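Aftrax (Archaeoglobus fulgidus, PDB 3ZC0) is an archaeal C3PO of the Translin family, a magnesium-dependent ribonuclease that binds and cleaves duplex RNA. Local coordinates at residues M30-I41 with A80-K91. The protein carries 1 engineered substitution. Residues are numbered along the deposited sequence; the frame is centred on the assembly and turned at random.
With MG (magnesium ion), chain U; nucleotides of chain N.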
loop_
_atom_site.group_PDB
_atom_site.type_symbol
_atom_site.label_atom_id
_atom_site.label_comp_id
_atom_site.label_asym_id
_atom_site.label_seq_id
_atom_site.Cartn_x
_atom_site.Cartn_y
_atom_site.Cartn_z
ATOM N N MET E 30 -11.628 10.088 -26.057
ATOM C CA MET E 30 -13.051 9.986 -25.750
ATOM C C MET E 30 -13.303 10.398 -24.311
ATOM O O MET E 30 -14.206 11.204 -24.018
ATOM C CB MET E 30 -13.546 8.556 -25.989
ATOM C CG MET E 30 -15.056 8.339 -25.790
ATOM S SD MET E 30 -15.560 6.624 -26.109
ATOM C CE MET E 30 -15.678 5.936 -24.478
ATOM N N ARG E 31 -12.474 9.855 -23.427
ATOM C CA ARG E 31 -12.536 10.163 -22.002
ATOM C C ARG E 31 -12.365 11.688 -21.743
ATOM O O ARG E 31 -13.223 12.327 -21.101
ATOM C CB ARG E 31 -11.509 9.295 -21.243
ATOM C CG ARG E 31 -11.642 9.290 -19.720
ATOM C CD ARG E 31 -10.578 10.189 -19.107
ATOM N NE ARG E 31 -9.250 9.800 -19.587
ATOM C CZ ARG E 31 -8.209 10.623 -19.702
ATOM N NH1 ARG E 31 -8.336 11.906 -19.368
ATOM N NH2 ARG E 31 -7.041 10.157 -20.152
ATOM N N ILE E 32 -11.293 12.278 -22.276
ATOM C CA ILE E 32 -11.101 13.729 -22.167
ATOM C C ILE E 32 -12.328 14.564 -22.591
ATOM O O ILE E 32 -12.762 15.473 -21.867
ATOM C CB ILE E 32 -9.889 14.201 -22.968
ATOM C CG1 ILE E 32 -8.599 13.768 -22.271
ATOM C CG2 ILE E 32 -9.931 15.715 -23.123
ATOM C CD1 ILE E 32 -7.376 13.846 -23.168
ATOM N N HIS E 33 -12.891 14.256 -23.755
ATOM C CA HIS E 33 -14.104 14.952 -24.174
ATOM C C HIS E 33 -15.291 14.755 -23.215
ATOM O O HIS E 33 -16.023 15.717 -22.951
ATOM C CB HIS E 33 -14.495 14.609 -25.611
ATOM C CG HIS E 33 -13.553 15.164 -26.642
ATOM N ND1 HIS E 33 -13.152 16.483 -26.654
ATOM C CD2 HIS E 33 -12.936 14.578 -27.699
ATOM C CE1 HIS E 33 -12.331 16.687 -27.671
ATOM N NE2 HIS E 33 -12.183 15.545 -28.320
ATOM N N SER E 34 -15.490 13.545 -22.681
ATOM C CA SER E 34 -16.594 13.354 -21.733
ATOM C C SER E 34 -16.439 14.227 -20.482
ATOM O O SER E 34 -17.385 14.929 -20.047
ATOM C CB SER E 34 -16.706 11.903 -21.310
ATOM O OG SER E 34 -16.890 11.075 -22.432
ATOM N N THR E 35 -15.240 14.177 -19.906
ATOM C CA THR E 35 -14.956 14.966 -18.714
ATOM C C THR E 35 -15.199 16.439 -19.016
ATOM O O THR E 35 -15.894 17.135 -18.261
ATOM C CB THR E 35 -13.506 14.767 -18.219
ATOM O OG1 THR E 35 -13.363 13.456 -17.671
ATOM C CG2 THR E 35 -13.153 15.786 -17.139
ATOM N N LYS E 36 -14.641 16.892 -20.140
ATOM C CA LYS E 36 -14.765 18.280 -20.552
ATOM C C LYS E 36 -16.238 18.659 -20.570
ATOM O O LYS E 36 -16.625 19.703 -20.038
ATOM C CB LYS E 36 -14.143 18.503 -21.933
ATOM C CG LYS E 36 -13.102 19.629 -22.012
ATOM C CD LYS E 36 -11.680 19.075 -21.958
ATOM C CE LYS E 36 -10.712 19.850 -22.846
ATOM N NZ LYS E 36 -10.325 21.190 -22.310
ATOM N N SER E 37 -17.060 17.791 -21.153
ATOM C CA SER E 37 -18.477 18.090 -21.276
ATOM C C SER E 37 -19.093 18.322 -19.888
ATOM O O SER E 37 -19.829 19.308 -19.669
ATOM C CB SER E 37 -19.198 16.989 -22.055
ATOM O OG SER E 37 -19.675 15.990 -21.186
ATOM N N ILE E 38 -18.767 17.450 -18.938
ATOM C CA ILE E 38 -19.346 17.625 -17.595
ATOM C C ILE E 38 -18.889 18.937 -16.923
ATOM O O ILE E 38 -19.708 19.714 -16.365
ATOM C CB ILE E 38 -19.068 16.422 -16.671
ATOM C CG1 ILE E 38 -19.614 15.135 -17.283
ATOM C CG2 ILE E 38 -19.722 16.635 -15.329
ATOM C CD1 ILE E 38 -19.306 13.915 -16.465
ATOM N N ALA E 39 -17.582 19.179 -17.007
ATOM C CA ALA E 39 -16.991 20.410 -16.498
ATOM C C ALA E 39 -17.713 21.614 -17.059
ATOM O O ALA E 39 -18.040 22.550 -16.332
ATOM C CB ALA E 39 -15.518 20.489 -16.878
ATOM N N LEU E 40 -17.948 21.569 -18.366
ATOM C CA LEU E 40 -18.531 22.680 -19.098
ATOM C C LEU E 40 -19.925 22.983 -18.591
ATOM O O LEU E 40 -20.279 24.149 -18.392
ATOM C CB LEU E 40 -18.549 22.386 -20.599
ATOM C CG LEU E 40 -17.200 22.645 -21.249
ATOM C CD1 LEU E 40 -17.162 22.033 -22.630
ATOM C CD2 LEU E 40 -16.935 24.140 -21.302
ATOM N N ILE E 41 -20.713 21.935 -18.372
ATOM C CA ILE E 41 -22.044 22.152 -17.823
ATOM C C ILE E 41 -21.947 22.875 -16.493
ATOM O O ILE E 41 -22.666 23.839 -16.237
ATOM C CB ILE E 41 -22.771 20.851 -17.575
ATOM C CG1 ILE E 41 -23.035 20.136 -18.904
ATOM C CG2 ILE E 41 -24.046 21.142 -16.801
ATOM C CD1 ILE E 41 -23.779 18.823 -18.752
ATOM N N ALA E 80 -13.036 4.622 -19.810
ATOM C CA ALA E 80 -13.640 5.602 -20.705
ATOM C C ALA E 80 -15.144 5.353 -20.933
ATOM O O ALA E 80 -15.930 6.307 -21.028
ATOM C CB ALA E 80 -12.872 5.669 -22.042
ATOM N N MET E 81 -15.562 4.089 -21.024
ATOM C CA MET E 81 -17.001 3.846 -21.197
ATOM C C MET E 81 -17.796 4.257 -19.955
ATOM O O MET E 81 -18.882 4.828 -20.063
ATOM C CB MET E 81 -17.306 2.426 -21.691
ATOM C CG MET E 81 -16.994 2.287 -23.171
ATOM S SD MET E 81 -17.305 0.709 -23.965
ATOM C CE MET E 81 -17.060 -0.448 -22.635
ATOM N N GLN E 82 -17.212 4.028 -18.785
ATOM C CA GLN E 82 -17.750 4.576 -17.548
ATOM C C GLN E 82 -17.897 6.122 -17.565
ATOM O O GLN E 82 -18.947 6.652 -17.164
ATOM C CB GLN E 82 -16.887 4.127 -16.377
ATOM C CG GLN E 82 -17.360 4.622 -15.039
ATOM C CD GLN E 82 -16.427 4.209 -13.926
ATOM O OE1 GLN E 82 -16.191 4.971 -12.982
ATOM N NE2 GLN E 82 -15.885 2.994 -14.030
ATOM N N GLU E 83 -16.863 6.843 -18.021
ATOM C CA GLU E 83 -16.956 8.320 -18.111
ATOM C C GLU E 83 -18.003 8.804 -19.127
ATOM O O GLU E 83 -18.639 9.855 -18.948
ATOM C CB GLU E 83 -15.604 8.961 -18.447
ATOM C CG GLU E 83 -14.495 8.678 -17.450
ATOM C CD GLU E 83 -14.360 9.750 -16.372
ATOM O OE1 GLU E 83 -15.330 10.514 -16.123
ATOM O OE2 GLU E 83 -13.263 9.821 -15.771
ATOM N N LEU E 84 -18.166 8.039 -20.201
ATOM C CA LEU E 84 -19.153 8.379 -21.210
ATOM C C LEU E 84 -20.552 8.200 -20.642
ATOM O O LEU E 84 -21.409 9.086 -20.784
ATOM C CB LEU E 84 -18.969 7.503 -22.434
ATOM C CG LEU E 84 -19.797 7.872 -23.652
ATOM C CD1 LEU E 84 -19.915 9.390 -23.794
ATOM C CD2 LEU E 84 -19.102 7.273 -24.852
ATOM N N VAL E 85 -20.788 7.063 -19.990
ATOM C CA VAL E 85 -22.059 6.873 -19.302
ATOM C C VAL E 85 -22.297 7.998 -18.290
ATOM O O VAL E 85 -23.381 8.579 -18.274
ATOM C CB VAL E 85 -22.189 5.497 -18.621
ATOM C CG1 VAL E 85 -23.515 5.400 -17.898
ATOM C CG2 VAL E 85 -22.075 4.376 -19.637
ATOM N N GLU E 86 -21.291 8.326 -17.474
ATOM C CA GLU E 86 -21.446 9.381 -16.470
ATOM C C GLU E 86 -21.941 10.680 -17.115
ATOM O O GLU E 86 -22.970 11.244 -16.703
ATOM C CB GLU E 86 -20.127 9.623 -15.709
ATOM C CG GLU E 86 -20.167 10.713 -14.593
ATOM C CD GLU E 86 -18.784 11.052 -14.040
ATOM O OE1 GLU E 86 -17.790 10.485 -14.529
ATOM O OE2 GLU E 86 -18.673 11.887 -13.116
ATOM N N ALA E 87 -21.215 11.130 -18.138
ATOM C CA ALA E 87 -21.555 12.363 -18.865
ATOM C C ALA E 87 -22.966 12.351 -19.450
ATOM O O ALA E 87 -23.689 13.360 -19.372
ATOM C CB ALA E 87 -20.535 12.621 -19.977
ATOM N N ILE E 88 -23.350 11.211 -20.032
ATOM C CA ILE E 88 -24.687 11.089 -20.600
ATOM C C ILE E 88 -25.773 11.125 -19.529
ATOM O O ILE E 88 -26.696 11.932 -19.601
ATOM C CB ILE E 88 -24.870 9.818 -21.419
ATOM C CG1 ILE E 88 -24.058 9.886 -22.715
ATOM C CG2 ILE E 88 -26.348 9.642 -21.730
ATOM C CD1 ILE E 88 -23.710 8.528 -23.277
ATOM N N ALA E 89 -25.664 10.247 -18.540
ATOM C CA ALA E 89 -26.606 10.239 -17.423
ATOM C C ALA E 89 -26.774 11.635 -16.822
ATOM O O ALA E 89 -27.898 12.096 -16.616
ATOM C CB ALA E 89 -26.165 9.252 -16.364
ATOM N N PHE E 90 -25.654 12.311 -16.579
ATOM C CA PHE E 90 -25.681 13.649 -16.027
ATOM C C PHE E 90 -26.480 14.613 -16.917
ATOM O O PHE E 90 -27.479 15.216 -16.453
ATOM C CB PHE E 90 -24.259 14.150 -15.792
ATOM C CG PHE E 90 -24.188 15.551 -15.238
ATOM C CD1 PHE E 90 -24.848 15.874 -14.070
ATOM C CD2 PHE E 90 -23.454 16.534 -15.884
ATOM C CE1 PHE E 90 -24.791 17.158 -13.556
ATOM C CE2 PHE E 90 -23.382 17.812 -15.371
ATOM C CZ PHE E 90 -24.053 18.131 -14.205
ATOM N N LYS E 91 -26.067 14.733 -18.188
ATOM C CA LYS E 91 -26.773 15.621 -19.132
ATOM C C LYS E 91 -28.262 15.335 -19.136
ATOM O O LYS E 91 -29.069 16.256 -19.050
ATOM C CB LYS E 91 -26.231 15.505 -20.562
ATOM C CG LYS E 91 -26.333 16.790 -21.403
ATOM C CD LYS E 91 -27.762 17.110 -21.869
ATOM C CE LYS E 91 -27.819 18.220 -22.951
ATOM N NZ LYS E 91 -27.317 19.583 -22.541
HETATM MG MG MG U . -17.032 12.914 -12.137
ATOM P P U N 10 -9.486 13.292 -14.145
ATOM O OP1 U N 10 -10.390 14.182 -14.923
ATOM O OP2 U N 10 -8.303 13.893 -13.476
ATOM O "O5'" U N 10 -10.349 12.475 -13.080
ATOM C "C5'" U N 10 -11.462 11.706 -13.512
ATOM C "C4'" U N 10 -11.822 10.603 -12.545
ATOM O "O4'" U N 10 -10.703 9.702 -12.353
ATOM C "C3'" U N 10 -12.201 11.022 -11.133
ATOM O "O3'" U N 10 -13.530 11.526 -11.047
ATOM C "C2'" U N 10 -11.979 9.735 -10.340
ATOM O "O2'" U N 10 -13.084 8.860 -10.487
ATOM C "C1'" U N 10 -10.778 9.120 -11.068
ATOM N N1 U N 10 -9.503 9.338 -10.348
ATOM C C2 U N 10 -9.163 8.408 -9.379
ATOM O O2 U N 10 -9.867 7.448 -9.120
ATOM N N3 U N 10 -7.975 8.637 -8.726
ATOM C C4 U N 10 -7.111 9.691 -8.948
ATOM O O4 U N 10 -6.075 9.775 -8.288
ATOM C C5 U N 10 -7.531 10.608 -9.966
ATOM C C6 U N 10 -8.685 10.410 -10.616
HETATM O O HOH W 1 -18.245 12.507 -10.525
#
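I38, M30 and F90 bury the most surface between residues 30-41 and 80-91, which lie on helices 6-42 and 73-94, and I38 shows how one aliphatic side chain can serve both a helix interface and a metal site. Its CD1 lies 3.6 Å from A87 CA, against the backbone of the facing helix, while the same methyl stands 3.8 Å from E86 CD, the carboxylate carbon. The other branch, CG2, sits anti to the backbone N and meets the F90 ring obliquely at CD2 (3.8 Å). I41 adds CD1 at 3.6 Å from F90 CE2, and H42 also meets this ring.

At the other end, M30 runs extended until chi3 (100°) bends it, bringing CE to 3.7 Å from L84 CD2 and against A80. Between these apolar ends come small residues, S34 and A87, and S34 turns its hydroxyl back to M30 O within its own helix.

The two segments run nearly parallel, 25° apart and 8.7 Å between axes, within the all-helical Translin fold; helix 108-132 brings up E121 beside I38. E86 and E121 both bind the magnesium, E86 through OE2 at 2.2 Å, and a phosphate of the bound RNA is a further ligand, as expected of a nuclease site. Replacing I38 by alanine would probably leave a gap between A87 and F90 and take away the methyl that packs against the E86 carboxylate. Nearer M30, R31 CG lies alongside E83 CG (3.7 Å), and E83 borders the sugar of U10 of the RNA.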